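Local coordinates for protein pectate lyase 1 (Juniperus ashei, PDB 1PXZ) that has low pectate lyase activity, cleaving polygalacturonate (pectate) by elimination with calcium as cofactor, and is the major allergen of cedar pollen, at residues Leu237-Asn242 with Glu325-Glu330; Asp39-Thr44 with Leu68-Ser73; Asn249-Gly254 with Lys281-Glu286. One frame throughout, in Å; residues are numbered along the deposited sequence.

Interaction 1. Residues Leu237-Asn242 with Glu325-Glu330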
ATOM      1  N   LEU A 237      10.980  -7.134   7.036  1.00  7.22           N
ATOM      2  CA  LEU A 237      11.395  -7.644   5.734  1.00  7.29           C
ATOM      3  C   LEU A 237      10.513  -7.081   4.638  1.00 13.34           C
ATOM      4  O   LEU A 237       9.284  -7.177   4.772  1.00 11.43           O
ATOM      5  CB  LEU A 237      11.243  -9.172   5.753  1.00 13.85           C
ATOM      6  CG  LEU A 237      11.338  -9.995   4.481  1.00 18.97           C
ATOM      7  CD1 LEU A 237      12.710  -9.847   3.849  1.00 23.01           C
ATOM      8  CD2 LEU A 237      11.062 -11.465   4.786  1.00 22.47           C
ATOM      9  N   VAL A 238      11.117  -6.518   3.594  1.00 10.44           N
ATOM     10  CA  VAL A 238      10.286  -6.045   2.489  1.00  8.05           C
ATOM     11  C   VAL A 238      10.816  -6.602   1.170  1.00  7.87           C
ATOM     12  O   VAL A 238      11.997  -6.399   0.884  1.00 10.89           O
ATOM     13  CB  VAL A 238      10.248  -4.512   2.356  1.00 14.60           C
ATOM     14  CG1 VAL A 238       9.138  -4.146   1.365  1.00  4.46           C
ATOM     15  CG2 VAL A 238      10.035  -3.824   3.683  1.00 24.18           C
ATOM     16  N   HIS A 239       9.959  -7.252   0.410  1.00  6.57           N
ATOM     17  CA  HIS A 239      10.280  -7.703  -0.936  1.00 12.19           C
ATOM     18  C   HIS A 239       9.788  -6.664  -1.947  1.00 10.56           C
ATOM     19  O   HIS A 239       8.579  -6.460  -2.070  1.00  9.33           O
ATOM     20  CB  HIS A 239       9.673  -9.083  -1.199  1.00  7.40           C
ATOM     21  CG  HIS A 239      10.033  -9.697  -2.509  1.00  8.68           C
ATOM     22  ND1 HIS A 239       9.184 -10.486  -3.239  1.00  8.01           N
ATOM     23  CD2 HIS A 239      11.203  -9.600  -3.211  1.00  7.10           C
ATOM     24  CE1 HIS A 239       9.786 -10.873  -4.356  1.00 12.69           C
ATOM     25  NE2 HIS A 239      11.016 -10.353  -4.361  1.00  8.73           N
ATOM     26  N   VAL A 240      10.705  -6.014  -2.634  1.00  6.43           N
ATOM     27  CA  VAL A 240      10.357  -4.959  -3.602  1.00  5.63           C
ATOM     28  C   VAL A 240      10.553  -5.495  -5.007  1.00 12.05           C
ATOM     29  O   VAL A 240      11.699  -5.580  -5.455  1.00 11.58           O
ATOM     30  CB  VAL A 240      11.195  -3.694  -3.366  1.00  5.82           C
ATOM     31  CG1 VAL A 240      10.774  -2.554  -4.301  1.00 10.37           C
ATOM     32  CG2 VAL A 240      11.069  -3.195  -1.928  1.00  6.83           C
ATOM     33  N   ALA A 241       9.468  -5.878  -5.701  1.00  6.22           N
ATOM     34  CA  ALA A 241       9.613  -6.645  -6.930  1.00  5.97           C
ATOM     35  C   ALA A 241       8.877  -6.105  -8.147  1.00  9.51           C
ATOM     36  O   ALA A 241       7.674  -5.835  -8.048  1.00  8.79           O
ATOM     37  CB  ALA A 241       9.076  -8.064  -6.664  1.00  8.68           C
ATOM     38  N   ASN A 242       9.523  -5.973  -9.296  1.00  7.43           N
ATOM     39  CA  ASN A 242       8.903  -5.581 -10.557  1.00  5.64           C
ATOM     40  C   ASN A 242       8.078  -4.292 -10.433  1.00  9.07           C
ATOM     41  O   ASN A 242       6.963  -4.184 -10.952  1.00  8.89           O
ATOM     42  CB  ASN A 242       8.040  -6.715 -11.083  1.00  7.83           C
ATOM     43  CG  ASN A 242       8.882  -7.742 -11.823  1.00 16.22           C
ATOM     44  OD1 ASN A 242      10.025  -7.520 -12.243  1.00 15.52           O
ATOM     45  ND2 ASN A 242       8.270  -8.891 -11.989  1.00  6.48           N
ATOM     46  N   GLU A 325       2.084 -18.064  -1.584  1.00 14.47           N
ATOM     47  CA  GLU A 325       2.557 -16.690  -1.701  1.00  8.38           C
ATOM     48  C   GLU A 325       3.433 -16.436  -2.925  1.00 14.99           C
ATOM     49  O   GLU A 325       3.460 -15.306  -3.421  1.00 13.22           O
ATOM     50  CB  GLU A 325       3.375 -16.283  -0.465  1.00 10.46           C
ATOM     51  CG  GLU A 325       2.638 -16.257   0.859  1.00  9.14           C
ATOM     52  CD  GLU A 325       3.526 -16.353   2.074  1.00 17.22           C
ATOM     53  OE1 GLU A 325       4.689 -16.838   2.031  1.00 14.82           O
ATOM     54  OE2 GLU A 325       3.053 -15.930   3.157  1.00 24.78           O
ATOM     55  N   ALA A 326       4.169 -17.448  -3.377  1.00 10.34           N
ATOM     56  CA  ALA A 326       5.224 -17.292  -4.362  1.00 12.62           C
ATOM     57  C   ALA A 326       4.683 -16.796  -5.687  1.00 13.76           C
ATOM     58  O   ALA A 326       3.569 -17.152  -6.074  1.00 17.05           O
ATOM     59  CB  ALA A 326       5.942 -18.636  -4.591  1.00  9.00           C
ATOM     60  N   PHE A 327       5.475 -15.993  -6.404  1.00 10.16           N
ATOM     61  CA  PHE A 327       5.085 -15.611  -7.744  1.00  9.59           C
ATOM     62  C   PHE A 327       6.322 -15.269  -8.573  1.00 12.58           C
ATOM     63  O   PHE A 327       7.381 -14.974  -8.017  1.00 12.74           O
ATOM     64  CB  PHE A 327       4.168 -14.391  -7.689  1.00 10.11           C
ATOM     65  CG  PHE A 327       4.832 -13.163  -7.083  1.00  8.51           C
ATOM     66  CD1 PHE A 327       4.961 -13.039  -5.713  1.00 10.73           C
ATOM     67  CD2 PHE A 327       5.312 -12.161  -7.904  1.00  8.44           C
ATOM     68  CE1 PHE A 327       5.548 -11.915  -5.149  1.00 13.84           C
ATOM     69  CE2 PHE A 327       5.891 -11.022  -7.356  1.00  7.29           C
ATOM     70  CZ  PHE A 327       5.992 -10.902  -5.980  1.00 11.79           C
ATOM     71  N   LYS A 328       6.172 -15.293  -9.880  1.00 12.66           N
ATOM     72  CA  LYS A 328       7.336 -15.050 -10.734  1.00 14.01           C
ATOM     73  C   LYS A 328       7.721 -13.584 -10.805  1.00 12.11           C
ATOM     74  O   LYS A 328       6.874 -12.725 -11.029  1.00 13.15           O
ATOM     75  CB  LYS A 328       7.026 -15.533 -12.159  1.00 19.17           C
ATOM     76  CG  LYS A 328       8.266 -15.560 -13.047  1.00 32.44           C
ATOM     77  CD  LYS A 328       7.961 -16.213 -14.386  1.00 51.57           C
ATOM     78  CE  LYS A 328       7.755 -17.715 -14.263  1.00 57.82           C
ATOM     79  NZ  LYS A 328       6.460 -18.165 -14.850  1.00 53.94           N
ATOM     80  N   VAL A 329       9.000 -13.293 -10.641  1.00 12.35           N
ATOM     81  CA  VAL A 329       9.531 -11.952 -10.838  1.00 11.46           C
ATOM     82  C   VAL A 329      10.376 -11.956 -12.106  1.00 17.69           C
ATOM     83  O   VAL A 329      11.298 -12.779 -12.236  1.00 14.75           O
ATOM     84  CB  VAL A 329      10.340 -11.511  -9.613  1.00  9.08           C
ATOM     85  CG1 VAL A 329      10.843 -10.081  -9.776  1.00  8.83           C
ATOM     86  CG2 VAL A 329       9.503 -11.615  -8.336  1.00 12.61           C
ATOM     87  N   GLU A 330      10.056 -11.074 -13.052  1.00 11.79           N
ATOM     88  CA  GLU A 330      10.847 -10.944 -14.275  1.00 10.65           C
ATOM     89  C   GLU A 330      12.022 -10.003 -14.088  1.00 12.35           C
ATOM     90  O   GLU A 330      12.108  -9.306 -13.075  1.00  9.95           O
ATOM     91  CB  GLU A 330       9.976 -10.370 -15.401  1.00 10.40           C
ATOM     92  CG  GLU A 330       8.637 -11.088 -15.483  1.00 20.56           C
ATOM     93  CD  GLU A 330       8.780 -12.451 -16.117  1.00 29.97           C
ATOM     94  OE1 GLU A 330       9.800 -12.636 -16.818  1.00 40.38           O
ATOM     95  OE2 GLU A 330       7.899 -13.310 -15.908  1.00 60.72           O
TER
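In the parallel beta-helix of this pectate lyase, strand 237-241 carries H239 and A241 on the face over which the C-terminal part of the chain, residues 325-330, is laid. F327 and V329 supply the apolar side chains of that segment. The F327 ring is brought inward by a chi1 of 62°, which sets CG between the backbone N and the carbonyl carbon, and its CZ ends 4.1 Å from H239 CE1. The two rings meet obliquely: their centroids are 6.0 Å apart and their planes are inclined at 49°. V329 CG2 comes to the edge of the imidazole, near its plane, 4.1 Å from H239 CE1. The same methyl packs 3.9 Å from A241 CB, which lies above one face of the H239 ring, toward its rim. A241 CB is also 4.2 Å from F327 CZ, so CZ of F327 and CG2 of V329 both meet H239 CE1 and A241 CB.

At the end of the strand N242, with positive phi, turns the chain toward strand 244-245. Its side chain slides past V329 in the opposite direction, with CG 3.7 Å from V329 CG1, and the amide lies against the backbone of E330.

Both imidazole nitrogens are occupied away from the apolar patch, ND1 by the hydroxyl of Y321 and NE2 by the carboxylate of E264, while V329 O takes a hydrogen bond from R300. The chemistry is therefore divided within one residue: polar partners on two sides fix the rotation of the H239 ring, and the carbon between its nitrogens is presented to F327 and V329.

Interaction 2. Residues Asp39-Thr44 with Leu68-Ser73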
ATOM      1  N   ASP A  39     -21.812 -10.252   1.722  1.00 11.47           N
ATOM      2  CA  ASP A  39     -22.722  -9.695   0.733  1.00 10.64           C
ATOM      3  C   ASP A  39     -22.086  -8.503   0.030  1.00 11.70           C
ATOM      4  O   ASP A  39     -21.224  -7.840   0.611  1.00 14.85           O
ATOM      5  CB  ASP A  39     -24.011  -9.156   1.374  1.00 21.34           C
ATOM      6  CG  ASP A  39     -24.653 -10.148   2.324  1.00 39.75           C
ATOM      7  OD1 ASP A  39     -24.929 -11.278   1.864  1.00 30.85           O
ATOM      8  OD2 ASP A  39     -24.876  -9.804   3.505  1.00 39.61           O
ATOM      9  N   PHE A  40     -22.554  -8.209  -1.180  1.00  7.78           N
ATOM     10  CA  PHE A  40     -22.217  -6.938  -1.782  1.00  9.94           C
ATOM     11  C   PHE A  40     -22.941  -5.809  -1.041  1.00 17.13           C
ATOM     12  O   PHE A  40     -24.096  -5.999  -0.676  1.00 13.62           O
ATOM     13  CB  PHE A  40     -22.606  -6.887  -3.252  1.00 12.25           C
ATOM     14  CG  PHE A  40     -21.755  -7.788  -4.148  1.00 11.92           C
ATOM     15  CD1 PHE A  40     -20.423  -7.479  -4.377  1.00  9.16           C
ATOM     16  CD2 PHE A  40     -22.308  -8.906  -4.744  1.00 12.09           C
ATOM     17  CE1 PHE A  40     -19.655  -8.294  -5.206  1.00 11.72           C
ATOM     18  CE2 PHE A  40     -21.544  -9.729  -5.556  1.00 17.69           C
ATOM     19  CZ  PHE A  40     -20.207  -9.421  -5.782  1.00 14.57           C
ATOM     20  N   TYR A  41     -22.286  -4.685  -0.834  1.00  9.76           N
ATOM     21  CA  TYR A  41     -22.818  -3.481  -0.204  1.00 10.08           C
ATOM     22  C   TYR A  41     -22.630  -2.318  -1.170  1.00 12.39           C
ATOM     23  O   TYR A  41     -21.509  -2.022  -1.609  1.00  8.53           O
ATOM     24  CB  TYR A  41     -22.143  -3.184   1.148  1.00 11.16           C
ATOM     25  CG  TYR A  41     -22.605  -1.876   1.784  1.00 13.90           C
ATOM     26  CD1 TYR A  41     -23.710  -1.847   2.625  1.00 14.68           C
ATOM     27  CD2 TYR A  41     -21.954  -0.667   1.561  1.00 16.09           C
ATOM     28  CE1 TYR A  41     -24.115  -0.647   3.194  1.00 13.93           C
ATOM     29  CE2 TYR A  41     -22.342   0.533   2.106  1.00 11.89           C
ATOM     30  CZ  TYR A  41     -23.451   0.530   2.940  1.00 16.55           C
ATOM     31  OH  TYR A  41     -23.819   1.737   3.482  1.00 13.69           O
ATOM     32  N   THR A  42     -23.698  -1.583  -1.476  1.00 11.23           N
ATOM     33  CA  THR A  42     -23.533  -0.496  -2.440  1.00  9.54           C
ATOM     34  C   THR A  42     -23.599   0.853  -1.743  1.00 13.79           C
ATOM     35  O   THR A  42     -24.545   1.103  -0.983  1.00 12.72           O
ATOM     36  CB  THR A  42     -24.604  -0.553  -3.560  1.00 13.99           C
ATOM     37  OG1 THR A  42     -24.512  -1.810  -4.249  1.00 15.23           O
ATOM     38  CG2 THR A  42     -24.363   0.573  -4.559  1.00 12.00           C
ATOM     39  N   VAL A  43     -22.602   1.682  -2.005  1.00  7.75           N
ATOM     40  CA  VAL A  43     -22.594   3.063  -1.545  1.00  6.30           C
ATOM     41  C   VAL A  43     -23.462   3.882  -2.503  1.00 13.11           C
ATOM     42  O   VAL A  43     -23.122   3.969  -3.686  1.00 11.58           O
ATOM     43  CB  VAL A  43     -21.182   3.685  -1.464  1.00 11.99           C
ATOM     44  CG1 VAL A  43     -21.279   5.126  -1.000  1.00  8.36           C
ATOM     45  CG2 VAL A  43     -20.310   2.851  -0.534  1.00 12.39           C
ATOM     46  N   THR A  44     -24.560   4.416  -1.952  1.00 11.76           N
ATOM     47  CA  THR A  44     -25.461   5.219  -2.774  1.00 17.51           C
ATOM     48  C   THR A  44     -25.423   6.690  -2.380  1.00 19.42           C
ATOM     49  O   THR A  44     -26.033   7.496  -3.054  1.00 14.86           O
ATOM     50  CB  THR A  44     -26.910   4.705  -2.646  1.00 10.98           C
ATOM     51  OG1 THR A  44     -27.263   4.706  -1.254  1.00 14.97           O
ATOM     52  CG2 THR A  44     -26.945   3.266  -3.126  1.00 14.84           C
ATOM     53  N   LEU A  68     -18.293  -7.671   4.107  1.00 10.84           N
ATOM     54  CA  LEU A  68     -18.999  -6.963   3.044  1.00 10.64           C
ATOM     55  C   LEU A  68     -18.040  -6.636   1.897  1.00 13.31           C
ATOM     56  O   LEU A  68     -16.883  -6.323   2.193  1.00  9.01           O
ATOM     57  CB  LEU A  68     -19.584  -5.629   3.527  1.00 11.62           C
ATOM     58  CG  LEU A  68     -20.772  -5.695   4.486  1.00 14.45           C
ATOM     59  CD1 LEU A  68     -21.172  -4.269   4.862  1.00 13.29           C
ATOM     60  CD2 LEU A  68     -21.922  -6.476   3.866  1.00  9.86           C
ATOM     61  N   TRP A  69     -18.572  -6.693   0.689  1.00  8.25           N
ATOM     62  CA  TRP A  69     -17.808  -6.310  -0.498  1.00  7.58           C
ATOM     63  C   TRP A  69     -18.409  -4.990  -0.961  1.00  8.98           C
ATOM     64  O   TRP A  69     -19.494  -5.016  -1.565  1.00  8.96           O
ATOM     65  CB  TRP A  69     -17.857  -7.431  -1.537  1.00  9.35           C
ATOM     66  CG  TRP A  69     -16.858  -7.268  -2.646  1.00 10.82           C
ATOM     67  CD1 TRP A  69     -16.903  -6.381  -3.671  1.00 12.56           C
ATOM     68  CD2 TRP A  69     -15.651  -8.029  -2.833  1.00  5.97           C
ATOM     69  NE1 TRP A  69     -15.806  -6.535  -4.489  1.00  8.00           N
ATOM     70  CE2 TRP A  69     -15.029  -7.535  -3.991  1.00  8.88           C
ATOM     71  CE3 TRP A  69     -15.053  -9.071  -2.119  1.00  9.29           C
ATOM     72  CZ2 TRP A  69     -13.822  -8.042  -4.483  1.00 10.02           C
ATOM     73  CZ3 TRP A  69     -13.849  -9.579  -2.600  1.00  9.22           C
ATOM     74  CH2 TRP A  69     -13.264  -9.058  -3.756  1.00  9.78           C
ATOM     75  N   ILE A  70     -17.716  -3.902  -0.651  1.00  6.38           N
ATOM     76  CA  ILE A  70     -18.288  -2.573  -0.902  1.00  8.27           C
ATOM     77  C   ILE A  70     -17.977  -2.045  -2.296  1.00 12.24           C
ATOM     78  O   ILE A  70     -16.831  -2.039  -2.754  1.00  8.32           O
ATOM     79  CB  ILE A  70     -17.806  -1.605   0.194  1.00  6.66           C
ATOM     80  CG1 ILE A  70     -18.238  -2.071   1.587  1.00  5.84           C
ATOM     81  CG2 ILE A  70     -18.238  -0.173  -0.080  1.00  9.23           C
ATOM     82  CD1 ILE A  70     -17.388  -1.485   2.711  1.00  9.95           C
ATOM     83  N   ILE A  71     -19.055  -1.626  -2.970  1.00  7.16           N
ATOM     84  CA  ILE A  71     -18.964  -1.076  -4.330  1.00  5.91           C
ATOM     85  C   ILE A  71     -19.724   0.254  -4.396  1.00  7.55           C
ATOM     86  O   ILE A  71     -20.376   0.640  -3.430  1.00 11.22           O
ATOM     87  CB  ILE A  71     -19.569  -2.012  -5.374  1.00  8.38           C
ATOM     88  CG1 ILE A  71     -21.052  -2.308  -5.082  1.00  9.20           C
ATOM     89  CG2 ILE A  71     -18.795  -3.319  -5.475  1.00 10.94           C
ATOM     90  CD1 ILE A  71     -21.762  -2.973  -6.240  1.00 25.43           C
ATOM     91  N   PHE A  72     -19.638   0.967  -5.508  1.00  8.84           N
ATOM     92  CA  PHE A  72     -20.187   2.336  -5.532  1.00  8.15           C
ATOM     93  C   PHE A  72     -21.186   2.497  -6.673  1.00 16.40           C
ATOM     94  O   PHE A  72     -20.892   2.055  -7.780  1.00 11.93           O
ATOM     95  CB  PHE A  72     -19.036   3.331  -5.641  1.00 10.79           C
ATOM     96  CG  PHE A  72     -18.080   3.319  -4.452  1.00  8.52           C
ATOM     97  CD1 PHE A  72     -17.091   2.350  -4.368  1.00  9.02           C
ATOM     98  CD2 PHE A  72     -18.153   4.252  -3.442  1.00 11.23           C
ATOM     99  CE1 PHE A  72     -16.209   2.309  -3.289  1.00  9.04           C
ATOM    100  CE2 PHE A  72     -17.285   4.222  -2.364  1.00  8.36           C
ATOM    101  CZ  PHE A  72     -16.288   3.256  -2.283  1.00 10.98           C
ATOM    102  N   SER A  73     -22.343   3.097  -6.406  1.00 16.96           N
ATOM    103  CA  SER A  73     -23.427   3.181  -7.382  1.00 16.21           C
ATOM    104  C   SER A  73     -23.164   4.205  -8.468  1.00 16.03           C
ATOM    105  O   SER A  73     -23.798   4.265  -9.527  1.00 19.52           O
ATOM    106  CB  SER A  73     -24.735   3.536  -6.654  1.00 16.31           C
ATOM    107  OG  SER A  73     -24.664   4.908  -6.269  1.00 19.83           O
TER
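V43 O is gripped twice by S73: by the backbone N at 3.0 Å and by OG at 3.2 Å, the hydroxyl approaching in the carbonyl plane on a lone pair. This pair of bonds ends the parallel ladder that joins strands 39-43 and 68-72, neighbouring turns of the beta-helix. Within the ladder the I71 N to Y41 O bond, 2.8 Å, is nearly linear (172°), whereas Y41 N approaches W69 O from well above the carbonyl plane.

F40 and W69 lie side by side on one face of the ladder. The phenyl edge is directed at the indole face in an offset edge-to-face pair, with F40 CE1 3.7 Å from W69 CD1 and the planes of the phenyl and the five-membered ring at 78°. W69 NE1 is hydrogen-bonded to the carboxylate of D93.

On the other face Y41 runs alongside I70, and its OH is held by G56 N and T57 O. V43 CG2 meets I70 CG2 at 3.7 Å, and V43 CB meets F72 CD2. L58, from helix 58-63, touches V43, I70 and F72. On the F40 side, T42 CG2, anti to the backbone N, reaches S73 CB at 3.6 Å.

Interaction 3. Residues Asn249-Gly254 with Lys281-Glu286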
ATOM      1  N   ASN A 249      13.284  12.307  -5.757  1.00 11.46           N
ATOM      2  CA  ASN A 249      13.810  13.608  -5.349  1.00  8.80           C
ATOM      3  C   ASN A 249      15.002  13.479  -4.414  1.00 25.30           C
ATOM      4  O   ASN A 249      15.901  14.318  -4.529  1.00 33.96           O
ATOM      5  CB  ASN A 249      12.764  14.450  -4.610  1.00 15.64           C
ATOM      6  CG  ASN A 249      13.183  15.891  -4.395  1.00 34.72           C
ATOM      7  OD1 ASN A 249      13.084  16.457  -3.300  1.00 32.13           O
ATOM      8  ND2 ASN A 249      13.667  16.531  -5.458  1.00 36.89           N
ATOM      9  N   ILE A 250      14.965  12.491  -3.513  1.00 16.16           N
ATOM     10  CA  ILE A 250      16.050  12.327  -2.550  1.00 15.89           C
ATOM     11  C   ILE A 250      16.702  10.957  -2.726  1.00 20.82           C
ATOM     12  O   ILE A 250      17.903  10.860  -2.998  1.00 13.08           O
ATOM     13  CB  ILE A 250      15.562  12.508  -1.105  1.00 18.53           C
ATOM     14  CG1 ILE A 250      14.889  13.872  -0.866  1.00 22.10           C
ATOM     15  CG2 ILE A 250      16.696  12.286  -0.119  1.00 20.06           C
ATOM     16  CD1 ILE A 250      14.261  13.974   0.511  1.00 36.71           C
ATOM     17  N   TYR A 251      15.895   9.916  -2.577  1.00 12.27           N
ATOM     18  CA  TYR A 251      16.278   8.548  -2.859  1.00 11.57           C
ATOM     19  C   TYR A 251      15.024   7.744  -3.200  1.00 12.51           C
ATOM     20  O   TYR A 251      13.923   8.268  -3.025  1.00 12.41           O
ATOM     21  CB  TYR A 251      16.941   7.869  -1.653  1.00  7.67           C
ATOM     22  CG  TYR A 251      16.030   7.788  -0.443  1.00 11.31           C
ATOM     23  CD1 TYR A 251      15.910   8.889   0.396  1.00 16.34           C
ATOM     24  CD2 TYR A 251      15.283   6.652  -0.127  1.00  8.52           C
ATOM     25  CE1 TYR A 251      15.084   8.864   1.513  1.00 13.53           C
ATOM     26  CE2 TYR A 251      14.455   6.614   0.977  1.00 11.95           C
ATOM     27  CZ  TYR A 251      14.366   7.724   1.792  1.00 14.40           C
ATOM     28  OH  TYR A 251      13.542   7.670   2.895  1.00 16.76           O
ATOM     29  N   ALA A 252      15.238   6.478  -3.568  1.00 10.54           N
ATOM     30  CA  ALA A 252      14.069   5.642  -3.842  1.00 11.04           C
ATOM     31  C   ALA A 252      13.760   4.676  -2.710  1.00 16.34           C
ATOM     32  O   ALA A 252      12.627   4.625  -2.240  1.00 12.92           O
ATOM     33  CB  ALA A 252      14.229   4.848  -5.130  1.00 13.32           C
ATOM     34  N   ILE A 253      14.753   3.885  -2.338  1.00  8.04           N
ATOM     35  CA  ILE A 253      14.546   2.845  -1.327  1.00 10.27           C
ATOM     36  C   ILE A 253      15.427   3.123  -0.131  1.00 18.03           C
ATOM     37  O   ILE A 253      16.625   3.380  -0.296  1.00 11.41           O
ATOM     38  CB  ILE A 253      14.857   1.462  -1.918  1.00 10.11           C
ATOM     39  CG1 ILE A 253      13.904   1.122  -3.065  1.00 11.15           C
ATOM     40  CG2 ILE A 253      14.828   0.373  -0.853  1.00 10.62           C
ATOM     41  CD1 ILE A 253      14.280  -0.129  -3.815  1.00 15.41           C
ATOM     42  N   GLY A 254      14.877   3.094   1.085  1.00 12.65           N
ATOM     43  CA  GLY A 254      15.809   3.401   2.191  1.00 11.80           C
ATOM     44  C   GLY A 254      15.290   2.812   3.485  1.00  9.27           C
ATOM     45  O   GLY A 254      14.284   2.091   3.508  1.00 11.74           O
ATOM     46  N   LYS A 281      19.298   4.505   0.344  1.00  9.78           N
ATOM     47  CA  LYS A 281      19.722   5.392   1.400  1.00  8.81           C
ATOM     48  C   LYS A 281      19.598   4.721   2.771  1.00 10.61           C
ATOM     49  O   LYS A 281      18.500   4.371   3.187  1.00  9.92           O
ATOM     50  CB  LYS A 281      18.927   6.709   1.427  1.00  9.61           C
ATOM     51  CG  LYS A 281      19.626   7.721   2.349  1.00 14.65           C
ATOM     52  CD  LYS A 281      19.089   9.128   2.100  1.00 24.24           C
ATOM     53  CE  LYS A 281      19.528  10.056   3.230  1.00 36.94           C
ATOM     54  NZ  LYS A 281      18.366  10.551   4.026  1.00 61.11           N
ATOM     55  N   ARG A 282      20.732   4.552   3.452  1.00 11.00           N
ATOM     56  CA  ARG A 282      20.748   4.040   4.810  1.00 15.29           C
ATOM     57  C   ARG A 282      20.712   5.186   5.807  1.00 18.80           C
ATOM     58  O   ARG A 282      21.477   6.144   5.732  1.00 15.45           O
ATOM     59  CB  ARG A 282      22.002   3.213   5.109  1.00 17.06           C
ATOM     60  CG  ARG A 282      21.916   1.781   4.607  1.00 18.39           C
ATOM     61  CD  ARG A 282      22.889   1.625   3.442  1.00 22.09           C
ATOM     62  NE  ARG A 282      23.048   0.207   3.088  1.00 20.72           N
ATOM     63  CZ  ARG A 282      23.046  -0.146   1.802  1.00 14.24           C
ATOM     64  NH1 ARG A 282      22.905   0.802   0.872  1.00 10.73           N
ATOM     65  NH2 ARG A 282      23.189  -1.423   1.514  1.00 13.59           N
ATOM     66  N   ILE A 283      19.808   5.068   6.762  1.00 18.85           N
ATOM     67  CA  ILE A 283      19.638   6.142   7.738  1.00 14.20           C
ATOM     68  C   ILE A 283      19.990   5.650   9.125  1.00 21.62           C
ATOM     69  O   ILE A 283      19.514   4.590   9.535  1.00 22.45           O
ATOM     70  CB  ILE A 283      18.179   6.624   7.629  1.00 22.84           C
ATOM     71  CG1 ILE A 283      17.878   7.260   6.269  1.00 28.06           C
ATOM     72  CG2 ILE A 283      17.809   7.567   8.753  1.00 26.99           C
ATOM     73  CD1 ILE A 283      16.471   7.070   5.757  1.00 28.60           C
ATOM     74  N   GLY A 284      20.821   6.376   9.866  1.00 31.44           N
ATOM     75  CA  GLY A 284      21.087   6.079  11.262  1.00 34.81           C
ATOM     76  C   GLY A 284      22.143   5.020  11.474  1.00 45.71           C
ATOM     77  O   GLY A 284      22.193   4.325  12.494  1.00 43.95           O
ATOM     78  N   CYS A 285      23.039   4.866  10.503  1.00 50.14           N
ATOM     79  CA  CYS A 285      24.123   3.899  10.657  1.00 59.27           C
ATOM     80  C   CYS A 285      24.951   4.123  11.912  1.00 64.17           C
ATOM     81  O   CYS A 285      25.234   5.261  12.304  1.00 57.20           O
ATOM     82  CB  CYS A 285      24.997   3.986   9.397  1.00 61.86           C
ATOM     83  SG  CYS A 285      24.164   3.237   7.967  1.00 73.06           S
ATOM     84  N   GLU A 286      25.353   3.029  12.562  1.00 61.90           N
ATOM     85  CA  GLU A 286      26.196   3.106  13.750  1.00 62.13           C
ATOM     86  C   GLU A 286      27.669   3.221  13.347  1.00 53.61           C
ATOM     87  O   GLU A 286      28.473   3.797  14.073  1.00 62.70           O
ATOM     88  CB  GLU A 286      26.016   1.889  14.650  1.00 74.30           C
ATOM     89  CG  GLU A 286      25.283   2.164  15.953  1.00 86.65           C
ATOM     90  CD  GLU A 286      24.032   1.311  16.080  1.00 99.82           C
ATOM     91  OE1 GLU A 286      24.152   0.074  15.947  1.00111.81           O
ATOM     92  OE2 GLU A 286      22.945   1.884  16.309  1.00115.90           O
TER
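K281 and Y251 bury the most surface here, and G254 follows. The K281 chain crosses the Y251 side chain at about a right angle and lies over one face of its ring: CB is 4.0 Å from the ring centroid and 24° off the normal, a CH-pi contact. CD continues outward past the rim, 3.6 Å from Y251 CD1. A chi1 of 61° on Y251, placing CG between its backbone N and carbonyl carbon, keeps the ring close to its own chain, with the N of I253 at its edge, in plane.

Next to this contact the backbones pair in parallel. K281 N gives a hydrogen bond to I253 O, 3.0 Å long and bent to 137° at the hydrogen. G254 is level with K281, and its CA lies 3.0 Å from K281 O, an approach its lack of a side chain permits. I283 CD1 approaches Y251 OH at 4.1 Å, and both side chains also touch R232.

The Y251 side chain comes within about 3 Å of that of R229, a predicted active-site residue. The contact joins the final two strands of one parallel sheet of the beta-helix, next to the probable catalytic region.

Interactions 1 and 2 both involve strands of the wall of the beta-helix to which 39-43, 68-72 and 237-241 belong, about 18 Å apart at their nearest atoms, whereas interaction 3 belongs to the eight-stranded parallel sheet. Only interactions 1 and 3 touch, V240 CG1 to I253 CD1 at 4.3 Å, and this is apolar packing. Their chemistry follows their place. Interaction 2, with exposed residues at its rim, is a full ladder of backbone bonds with 619 Å² buried. Interaction 3, mostly buried, has one backbone bond and a lysine on a ring. Interaction 1, partly buried, relies mainly on side-chain packing by an irregular chain. Interactions 2 and 3 lie on opposite sides of the chain's centre.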